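PDB 5O9X: phosphoacetylglucosamine mutase from Aspergillus lentulus, which catalyses the interconversion of N-acetylglucosamine 6-phosphate and N-acetylglucosamine 1-phosphate, probably through a bisphosphorylated sugar intermediate. Local coordinates for residues A473-A476 with E477-E481; A520-S523 with E524-L528; Y95-K98 with L99-P103; K447-L450 with A451-T454. The protein carries 1 engineered substitution. All coordinates share one frame; numbering follows the deposited sequence.

Contact 1. Residues A473-A476 with E477-E481; sequences AYDA and ERKLE
A β hairpin of the C-terminal domain is formed by strands 472-474 and 479-482, with Y474 opposite K479 where the strands part into a type I' turn from D475 to R478. The two backbones pair through Y474 N to K479 O (2.8 Å) and K479 N to Y474 O (3.1 Å), and a classic bulge sets both R478 and K479 against Y474. The corner residues A476 and E477 have positive phi, as this turn requires. K479 sets CB over one face of the Y474 ring, 3.9 Å from the centroid, in a CH-pi contact, and its CD lies beside the hydroxyl, which meets a water that donates to L480 O. On the opposite sheet face, L480 CD2 touches A473 CB at 4.1 Å. E477 leads its carboxylate away from the turn, OE1 to T361 N and OE2 to a salt bridge with R505; its side chain is about 7 Å from the bound glucose 1,6-bisphosphate. D475 stands between two cations, and its OD2 makes a weak salt bridge with K479 NZ. R478, bent at chi3 (-73°), grips D475 side-on. Its NE reaches D475 O at 2.9 Å, and its NH2 meets D475 OD1 at 3.0 Å on the syn side, tilted out of the carboxylate plane.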
loop_
_atom_site.group_PDB
_atom_site.type_symbol
_atom_site.label_atom_id
_atom_site.label_comp_id
_atom_site.label_asym_id
_atom_site.label_seq_id
_atom_site.Cartn_x
_atom_site.Cartn_y
_atom_site.Cartn_z
ATOM N N ALA A 473 11.316 13.620 -12.617
ATOM C CA ALA A 473 12.339 12.635 -12.339
ATOM C C ALA A 473 12.347 11.444 -13.310
ATOM O O ALA A 473 11.330 11.120 -13.897
ATOM C CB ALA A 473 12.194 12.148 -10.876
ATOM N N TYR A 474 13.461 10.738 -13.380
ATOM C CA TYR A 474 13.553 9.537 -14.252
ATOM C C TYR A 474 14.531 8.516 -13.619
ATOM O O TYR A 474 15.108 8.803 -12.543
ATOM C CB TYR A 474 13.934 9.945 -15.721
ATOM C CG TYR A 474 15.350 10.514 -15.733
ATOM C CD1 TYR A 474 16.444 9.655 -15.996
ATOM C CD2 TYR A 474 15.604 11.878 -15.439
ATOM C CE1 TYR A 474 17.774 10.114 -15.987
ATOM C CE2 TYR A 474 16.930 12.346 -15.381
ATOM C CZ TYR A 474 17.980 11.463 -15.645
ATOM O OH TYR A 474 19.263 11.957 -15.626
ATOM N N ASP A 475 14.643 7.303 -14.223
ATOM C CA ASP A 475 15.527 6.227 -13.751
ATOM C C ASP A 475 15.032 5.736 -12.387
ATOM O O ASP A 475 15.736 5.857 -11.357
ATOM C CB ASP A 475 17.011 6.703 -13.762
ATOM C CG ASP A 475 17.991 5.591 -13.368
ATOM O OD1 ASP A 475 17.610 4.410 -13.328
ATOM O OD2 ASP A 475 19.080 5.931 -12.901
ATOM N N ALA A 476 13.801 5.213 -12.386
ATOM C CA ALA A 476 13.124 4.818 -11.128
ATOM C C ALA A 476 13.134 6.026 -10.168
ATOM O O ALA A 476 13.310 5.923 -8.933
ATOM C CB ALA A 476 13.749 3.499 -10.530
ATOM N N GLU A 477 12.882 7.196 -10.782
ATOM C CA GLU A 477 12.802 8.481 -10.117
ATOM C C GLU A 477 14.094 8.900 -9.333
ATOM O O GLU A 477 14.023 9.715 -8.423
ATOM C CB GLU A 477 11.515 8.562 -9.261
ATOM C CG GLU A 477 10.229 8.382 -10.114
ATOM C CD GLU A 477 9.025 8.280 -9.207
ATOM O OE1 GLU A 477 9.029 7.368 -8.338
ATOM O OE2 GLU A 477 8.217 9.212 -9.185
ATOM N N ARG A 478 15.250 8.314 -9.657
ATOM C CA ARG A 478 16.496 8.558 -8.906
ATOM C C ARG A 478 17.264 9.817 -9.402
ATOM O O ARG A 478 18.226 10.238 -8.764
ATOM C CB ARG A 478 17.436 7.311 -8.853
ATOM C CG ARG A 478 16.741 6.161 -8.113
ATOM C CD ARG A 478 17.502 4.829 -8.210
ATOM N NE ARG A 478 17.361 4.252 -9.569
ATOM C CZ ARG A 478 17.829 3.022 -9.832
ATOM N NH1 ARG A 478 18.386 2.310 -8.848
ATOM N NH2 ARG A 478 17.719 2.512 -11.043
ATOM N N LYS A 479 16.836 10.392 -10.531
ATOM C CA LYS A 479 17.508 11.610 -11.073
ATOM C C LYS A 479 16.441 12.601 -11.484
ATOM O O LYS A 479 15.416 12.174 -11.993
ATOM C CB LYS A 479 18.411 11.209 -12.267
ATOM C CG LYS A 479 19.610 10.319 -11.823
ATOM C CD LYS A 479 20.217 9.726 -13.111
ATOM C CE LYS A 479 21.580 9.059 -12.926
ATOM N NZ LYS A 479 21.502 8.007 -11.863
ATOM N N LEU A 480 16.735 13.902 -11.325
ATOM C CA LEU A 480 15.871 14.998 -11.811
ATOM C C LEU A 480 16.288 15.455 -13.209
ATOM O O LEU A 480 17.483 15.783 -13.461
ATOM C CB LEU A 480 15.916 16.184 -10.835
ATOM C CG LEU A 480 15.121 15.860 -9.578
ATOM C CD1 LEU A 480 15.480 16.910 -8.528
ATOM C CD2 LEU A 480 13.608 15.812 -9.829
ATOM N N GLU A 481 15.354 15.344 -14.154
ATOM C CA GLU A 481 15.552 15.937 -15.479
ATOM C C GLU A 481 15.418 17.475 -15.321
ATOM O O GLU A 481 16.091 18.267 -15.998
ATOM C CB GLU A 481 14.446 15.389 -16.435
ATOM C CG GLU A 481 13.938 16.372 -17.503
ATOM C CD GLU A 481 12.541 16.051 -17.987
ATOM O OE1 GLU A 481 11.850 15.141 -17.418
ATOM O OE2 GLU A 481 12.125 16.694 -18.982
HETATM O O HOH W 1 19.544 14.640 -14.674
HETATM O O HOH W 2 20.665 4.996 -10.864
#

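Contact 2. Residues A520-S523 with E524-L528; sequences ASRS and EADDL
This is a helix N-cap, local to the first turn of helix 522-539 in the C-terminal domain, where S521 meets E524 three residues on. Serine suits the cap because its short hydroxyl can bend back to the first amides, which have no preceding helical carbonyl. With S521 OG lodged between its own backbone N and carbonyl carbon (chi1 75°), it accepts a weak bond from E524 N at 3.4 Å. The same hydroxyl donates to E524 OE1 at 2.7 Å, which receives it on its anti lone pair. E524 is long enough to swing its carboxylate back beside the cap, and OE2 goes on to N498 N. An acidic group at this end probably also gains from the helix dipole. Regular helical bonding starts at once, A525 N to S521 O at 3.0 Å and D526 N to R522 O at 3.0 Å.

On another side of the same helical start, R522 and D526 form an i to i+4 salt bridge. Both ends have second partners, S458 O for the arginine and R459 for the aspartate, which tie the helix start to the beginning of strand 458-463. R522 NH1 lies 3.1 Å from D526 OD1, approaching from above the carboxylate plane while that oxygen stays in the guanidinium plane.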
loop_
_atom_site.group_PDB
_atom_site.type_symbol
_atom_site.label_atom_id
_atom_site.label_comp_id
_atom_site.label_asym_id
_atom_site.label_seq_id
_atom_site.Cartn_x
_atom_site.Cartn_y
_atom_site.Cartn_z
ATOM N N ALA A 520 27.165 6.801 5.570
ATOM C CA ALA A 520 27.688 5.807 6.523
ATOM C C ALA A 520 27.530 6.198 7.959
ATOM O O ALA A 520 27.564 5.345 8.844
ATOM C CB ALA A 520 29.169 5.547 6.204
ATOM N N SER A 521 27.350 7.493 8.240
ATOM C CA SER A 521 27.273 7.966 9.606
ATOM C C SER A 521 26.100 8.947 9.744
ATOM O O SER A 521 25.637 9.524 8.726
ATOM C CB SER A 521 28.622 8.647 10.042
ATOM O OG SER A 521 28.724 9.940 9.431
ATOM N N ARG A 522 25.585 9.095 10.979
ATOM C CA ARG A 522 24.445 9.982 11.277
ATOM C C ARG A 522 24.708 11.455 10.849
ATOM O O ARG A 522 23.819 12.092 10.221
ATOM C CB ARG A 522 24.106 9.945 12.787
ATOM C CG ARG A 522 22.951 10.835 13.300
ATOM C CD ARG A 522 21.736 11.042 12.331
ATOM N NE ARG A 522 21.079 9.804 12.162
ATOM C CZ ARG A 522 20.331 9.393 11.142
ATOM N NH1 ARG A 522 19.973 10.156 10.105
ATOM N NH2 ARG A 522 19.880 8.200 11.261
ATOM N N SER A 523 25.907 11.989 11.198
ATOM C CA SER A 523 26.267 13.355 10.832
ATOM C C SER A 523 26.263 13.547 9.308
ATOM O O SER A 523 25.785 14.568 8.808
ATOM C CB SER A 523 27.635 13.768 11.457
ATOM O OG SER A 523 27.290 13.894 12.840
ATOM N N GLU A 524 26.812 12.576 8.593
ATOM C CA GLU A 524 26.848 12.674 7.123
ATOM C C GLU A 524 25.463 12.628 6.517
ATOM O O GLU A 524 25.165 13.421 5.584
ATOM C CB GLU A 524 27.693 11.572 6.522
ATOM C CG GLU A 524 29.217 11.804 6.715
ATOM C CD GLU A 524 29.985 10.558 6.327
ATOM O OE1 GLU A 524 29.773 9.487 7.010
ATOM O OE2 GLU A 524 30.673 10.608 5.295
ATOM N N ALA A 525 24.637 11.690 6.973
ATOM C CA ALA A 525 23.303 11.577 6.322
ATOM C C ALA A 525 22.495 12.839 6.592
ATOM O O ALA A 525 21.771 13.296 5.719
ATOM C CB ALA A 525 22.542 10.368 6.831
ATOM N N ASP A 526 22.545 13.374 7.830
ATOM C CA ASP A 526 21.769 14.574 8.125
ATOM C C ASP A 526 22.281 15.785 7.340
ATOM O O ASP A 526 21.492 16.630 6.889
ATOM C CB ASP A 526 21.896 14.866 9.648
ATOM C CG ASP A 526 21.024 13.885 10.502
ATOM O OD1 ASP A 526 20.179 13.198 9.932
ATOM O OD2 ASP A 526 21.177 13.815 11.709
ATOM N N ASP A 527 23.605 15.861 7.192
ATOM C CA ASP A 527 24.182 17.000 6.446
ATOM C C ASP A 527 23.801 16.941 4.971
ATOM O O ASP A 527 23.385 17.934 4.367
ATOM C CB ASP A 527 25.700 16.942 6.577
ATOM C CG ASP A 527 26.388 18.241 6.139
ATOM O OD1 ASP A 527 25.772 19.294 6.397
ATOM O OD2 ASP A 527 27.524 18.161 5.561
ATOM N N LEU A 528 23.885 15.742 4.399
ATOM C CA LEU A 528 23.551 15.567 2.984
ATOM C C LEU A 528 22.073 15.904 2.780
ATOM O O LEU A 528 21.717 16.664 1.857
ATOM C CB LEU A 528 23.865 14.110 2.563
ATOM C CG LEU A 528 23.476 13.767 1.111
ATOM C CD1 LEU A 528 24.002 14.703 0.001
ATOM C CD2 LEU A 528 23.997 12.292 0.868
#

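Contact 3. Residues Y95-K98 with L99-P103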
loop_
_atom_site.group_PDB
_atom_site.type_symbol
_atom_site.label_atom_id
_atom_site.label_comp_id
_atom_site.label_asym_id
_atom_site.label_seq_id
_atom_site.Cartn_x
_atom_site.Cartn_y
_atom_site.Cartn_z
ATOM N N TYR A 95 -8.345 8.878 -18.212
ATOM C CA TYR A 95 -9.788 9.064 -18.315
ATOM C C TYR A 95 -10.356 9.676 -17.006
ATOM O O TYR A 95 -11.213 10.578 -17.039
ATOM C CB TYR A 95 -10.481 7.747 -18.562
ATOM C CG TYR A 95 -9.980 6.959 -19.753
ATOM C CD1 TYR A 95 -9.586 7.606 -20.953
ATOM C CD2 TYR A 95 -9.979 5.563 -19.718
ATOM C CE1 TYR A 95 -9.142 6.873 -22.051
ATOM C CE2 TYR A 95 -9.556 4.815 -20.820
ATOM C CZ TYR A 95 -9.154 5.472 -21.984
ATOM O OH TYR A 95 -8.706 4.722 -23.041
ATOM N N ALA A 96 -9.881 9.164 -15.853
ATOM C CA ALA A 96 -10.403 9.705 -14.575
ATOM C C ALA A 96 -10.122 11.174 -14.514
ATOM O O ALA A 96 -10.953 11.947 -14.065
ATOM C CB ALA A 96 -9.747 8.995 -13.419
ATOM N N THR A 97 -8.894 11.552 -14.915
ATOM C CA THR A 97 -8.425 12.923 -14.792
ATOM C C THR A 97 -9.195 13.835 -15.758
ATOM O O THR A 97 -9.455 15.009 -15.452
ATOM C CB THR A 97 -6.909 12.960 -15.070
ATOM O OG1 THR A 97 -6.258 12.108 -14.150
ATOM C CG2 THR A 97 -6.302 14.349 -15.007
ATOM N N LYS A 98 -9.638 13.270 -16.896
ATOM C CA LYS A 98 -10.423 14.081 -17.843
ATOM C C LYS A 98 -11.797 14.342 -17.220
ATOM O O LYS A 98 -12.281 15.461 -17.246
ATOM C CB LYS A 98 -10.522 13.317 -19.162
ATOM C CG LYS A 98 -11.299 14.033 -20.265
ATOM C CD LYS A 98 -11.790 13.023 -21.306
ATOM C CE LYS A 98 -10.694 12.588 -22.278
ATOM N NZ LYS A 98 -10.687 13.504 -23.451
ATOM N N LEU A 99 -12.433 13.319 -16.642
ATOM C CA LEU A 99 -13.714 13.556 -16.019
ATOM C C LEU A 99 -13.592 14.534 -14.845
ATOM O O LEU A 99 -14.440 15.425 -14.672
ATOM C CB LEU A 99 -14.396 12.253 -15.558
ATOM C CG LEU A 99 -15.022 11.364 -16.615
ATOM C CD1 LEU A 99 -15.209 9.945 -16.075
ATOM C CD2 LEU A 99 -16.364 11.976 -17.066
ATOM N N ALA A 100 -12.521 14.390 -14.067
ATOM C CA ALA A 100 -12.360 15.234 -12.858
ATOM C C ALA A 100 -12.077 16.691 -13.215
ATOM O O ALA A 100 -12.392 17.600 -12.438
ATOM C CB ALA A 100 -11.252 14.686 -11.978
ATOM N N ASN A 101 -11.455 16.918 -14.383
ATOM C CA ASN A 101 -11.153 18.285 -14.824
ATOM C C ASN A 101 -12.212 18.918 -15.772
ATOM O O ASN A 101 -12.119 20.106 -16.100
ATOM C CB ASN A 101 -9.727 18.387 -15.375
ATOM C CG ASN A 101 -8.686 18.174 -14.277
ATOM O OD1 ASN A 101 -7.935 17.200 -14.302
ATOM N ND2 ASN A 101 -8.678 19.047 -13.286
ATOM N N ALA A 102 -13.209 18.134 -16.177
ATOM C CA ALA A 102 -14.313 18.643 -17.010
ATOM C C ALA A 102 -15.101 19.713 -16.262
ATOM O O ALA A 102 -15.460 19.493 -15.067
ATOM C CB ALA A 102 -15.254 17.522 -17.365
ATOM N N PRO A 103 -15.416 20.856 -16.956
ATOM C CA PRO A 103 -16.434 21.733 -16.389
ATOM C C PRO A 103 -17.665 20.896 -16.111
ATOM O O PRO A 103 -17.977 19.954 -16.855
ATOM C CB PRO A 103 -16.697 22.766 -17.488
ATOM C CG PRO A 103 -15.521 22.685 -18.401
ATOM C CD PRO A 103 -15.023 21.266 -18.320
#
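Hydrogen bonding between main-chain groups comes first, and Y95 and L99 begin it: L99 N donates to Y95 O at 3.0 Å with an N-H...O angle of 169°. The next two steps follow the same i to i+4 pattern, A100 N to A96 O at 2.9 Å and N101 N to T97 O at 3.0 Å, but the angle at the last falls to 139°. Beyond it the ladder frays. K98 O receives two weak bonds, from N101 N at 3.3 Å and from A102 N at 3.0 Å, and A102 is the first residue to leave helical backbone angles.

These bonds close the C-terminal end of helix 91-101 in domain I, the first α/β/α domain of the phosphohexomutase fold, where the helix lies against helix 40-56, helix 107-118 and strand 32-35.

Van der Waals contacts make the second kind. A100 CB rests 3.5 Å from A96 O, a small methyl that also touches F32, consistent with the close approach of the helix to strand 32-35. L99 is buried, and its branched chain makes apolar contacts with A45 and L49 of helix 40-56 and L114 of helix 107-118. T97 and N101 run side by side, pointing the same way, and N101 CB comes within 3.4 Å of T97 O.

Polar side-chain bonds are the third kind, and they lead out of the two segments. T97 OG1 sits beside its own backbone N (chi1 -58°) and bonds back to E93 O. K98, its chain bent at chi3 and chi4, carries NZ to a salt bridge with E113 of helix 107-118.

Contact 4. Residues K447-L450 with A451-T454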
loop_
_atom_site.group_PDB
_atom_site.type_symbol
_atom_site.label_atom_id
_atom_site.label_comp_id
_atom_site.label_asym_id
_atom_site.label_seq_id
_atom_site.Cartn_x
_atom_site.Cartn_y
_atom_site.Cartn_z
ATOM N N LYS A 447 15.801 -8.718 17.946
ATOM C CA LYS A 447 17.293 -8.704 17.951
ATOM C C LYS A 447 17.900 -9.430 16.724
ATOM O O LYS A 447 18.775 -8.841 16.049
ATOM C CB LYS A 447 17.854 -9.360 19.259
ATOM C CG LYS A 447 19.401 -9.402 19.257
ATOM C CD LYS A 447 19.964 -10.073 20.521
ATOM C CE LYS A 447 21.485 -9.843 20.554
ATOM N NZ LYS A 447 22.166 -10.868 21.375
ATOM N N GLU A 448 17.553 -10.729 16.491
ATOM C CA GLU A 448 18.120 -11.464 15.335
ATOM C C GLU A 448 17.708 -10.938 13.997
ATOM O O GLU A 448 18.479 -10.905 13.007
ATOM C CB GLU A 448 17.778 -12.987 15.395
ATOM C CG GLU A 448 18.561 -13.714 16.498
ATOM C CD GLU A 448 17.988 -13.518 17.883
ATOM O OE1 GLU A 448 16.767 -13.311 18.022
ATOM O OE2 GLU A 448 18.735 -13.564 18.857
ATOM N N TRP A 449 16.467 -10.469 13.913
ATOM C CA TRP A 449 16.011 -9.891 12.676
ATOM C C TRP A 449 16.793 -8.576 12.386
ATOM O O TRP A 449 17.239 -8.370 11.265
ATOM C CB TRP A 449 14.468 -9.595 12.826
ATOM C CG TRP A 449 13.777 -9.073 11.563
ATOM C CD1 TRP A 449 14.291 -8.974 10.267
ATOM C CD2 TRP A 449 12.443 -8.572 11.507
ATOM N NE1 TRP A 449 13.309 -8.471 9.425
ATOM C CE2 TRP A 449 12.174 -8.201 10.161
ATOM C CE3 TRP A 449 11.449 -8.373 12.477
ATOM C CZ2 TRP A 449 10.945 -7.620 9.768
ATOM C CZ3 TRP A 449 10.220 -7.844 12.068
ATOM C CH2 TRP A 449 9.976 -7.470 10.737
ATOM N N LEU A 450 16.949 -7.718 13.385
ATOM C CA LEU A 450 17.757 -6.503 13.213
ATOM C C LEU A 450 19.217 -6.813 12.792
ATOM O O LEU A 450 19.777 -6.104 11.927
ATOM C CB LEU A 450 17.729 -5.591 14.468
ATOM C CG LEU A 450 18.376 -4.172 14.314
ATOM C CD1 LEU A 450 17.426 -3.278 13.518
ATOM C CD2 LEU A 450 18.606 -3.641 15.702
ATOM N N ALA A 451 19.757 -7.942 13.290
ATOM C CA ALA A 451 21.146 -8.272 13.035
ATOM C C ALA A 451 21.411 -8.791 11.623
ATOM O O ALA A 451 22.579 -8.796 11.183
ATOM C CB ALA A 451 21.666 -9.258 14.152
ATOM N N THR A 452 20.371 -9.108 10.839
ATOM C CA THR A 452 20.555 -9.514 9.451
ATOM C C THR A 452 21.470 -8.572 8.643
ATOM O O THR A 452 22.308 -9.029 7.863
ATOM C CB THR A 452 19.226 -9.708 8.685
ATOM O OG1 THR A 452 18.386 -8.521 8.782
ATOM C CG2 THR A 452 18.390 -10.898 9.287
ATOM N N TYR A 453 21.251 -7.257 8.769
ATOM C CA TYR A 453 22.101 -6.254 8.126
ATOM C C TYR A 453 21.922 -4.954 8.933
ATOM O O TYR A 453 20.985 -4.826 9.722
ATOM C CB TYR A 453 21.779 -6.097 6.636
ATOM C CG TYR A 453 20.343 -5.575 6.347
ATOM C CD1 TYR A 453 20.036 -4.180 6.407
ATOM C CD2 TYR A 453 19.301 -6.492 6.014
ATOM C CE1 TYR A 453 18.711 -3.702 6.130
ATOM C CE2 TYR A 453 17.998 -6.040 5.735
ATOM C CZ TYR A 453 17.724 -4.670 5.764
ATOM O OH TYR A 453 16.461 -4.327 5.467
ATOM N N THR A 454 22.843 -4.010 8.793
ATOM C CA THR A 454 22.705 -2.728 9.489
ATOM C C THR A 454 22.350 -1.640 8.496
ATOM O O THR A 454 23.100 -1.412 7.524
ATOM C CB THR A 454 23.985 -2.399 10.274
ATOM O OG1 THR A 454 24.240 -3.457 11.233
ATOM C CG2 THR A 454 23.841 -1.073 11.082
HETATM O O HOH W 3 21.877 -4.361 12.653
#
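T452 turns back on W449 at the C-terminal end of the short helix that begins at 446, and its side chain can be followed outwards atom by atom. CB stands 3.5 Å from W449 O, close enough for both branches to reach carbonyls of the final turn. The methyl CG2, opposite the carbonyl carbon of T452 itself, lies 3.4 Å from W449 O and 3.7 Å from E448 O, so that it sits beside both oxygens. The other branch puts OG1 between the backbone N and the carbonyl carbon (chi1 54°), from where the hydroxyl donates to W449 O at 2.7 Å, almost straight along the line of the carbonyl. OG1 also has a weak bond to R308 NH1. Threonine suits the place because its β-branch supplies a donor and a methyl at once.

The backbone of T452 uses the same acceptor: T452 N bonds to W449 O at 3.2 Å, standing well above the carbonyl plane. One step earlier, A451 N still reaches K447 O at 3.1 Å, whereas A451 N to E448 O and T452 N to E448 O are weak, as the helix runs out. L450 O takes a bond from a water at 2.8 Å that also meets T454 OG1.

Helix 306-324 backs this turn: the indole of W449 packs on I309 and L312, with NE1 bonded to R308 O, and R308 lies against the Y453 ring in a cation-pi contact. With two donors from T452 sharing W449 O, and R308 bonded to L450 O, the next carbonyl, and to Y453 O in the loop, the partial negative charge of the helix end is probably well compensated.

From the N terminus the four come strictly in series, contact 3, contact 4, contact 1 and contact 2; each joins adjoining residues, so none nests in or crosses another. Contact 3 ends a helix of domain I. Contact 4 ends helix 446-451 on the opposite side of the chain's centre from contact 3, their centres about 48 Å apart, and anchors it to helix 306-324. Past strand 458-463 comes contact 1, which closes the hairpin loop near the bound sugar bisphosphate. Contact 2 then starts helix 522-539 in the same C-terminal domain, about 22 Å from contact 1 between centres. It also returns near contact 4, with nearest atoms about 8 Å apart.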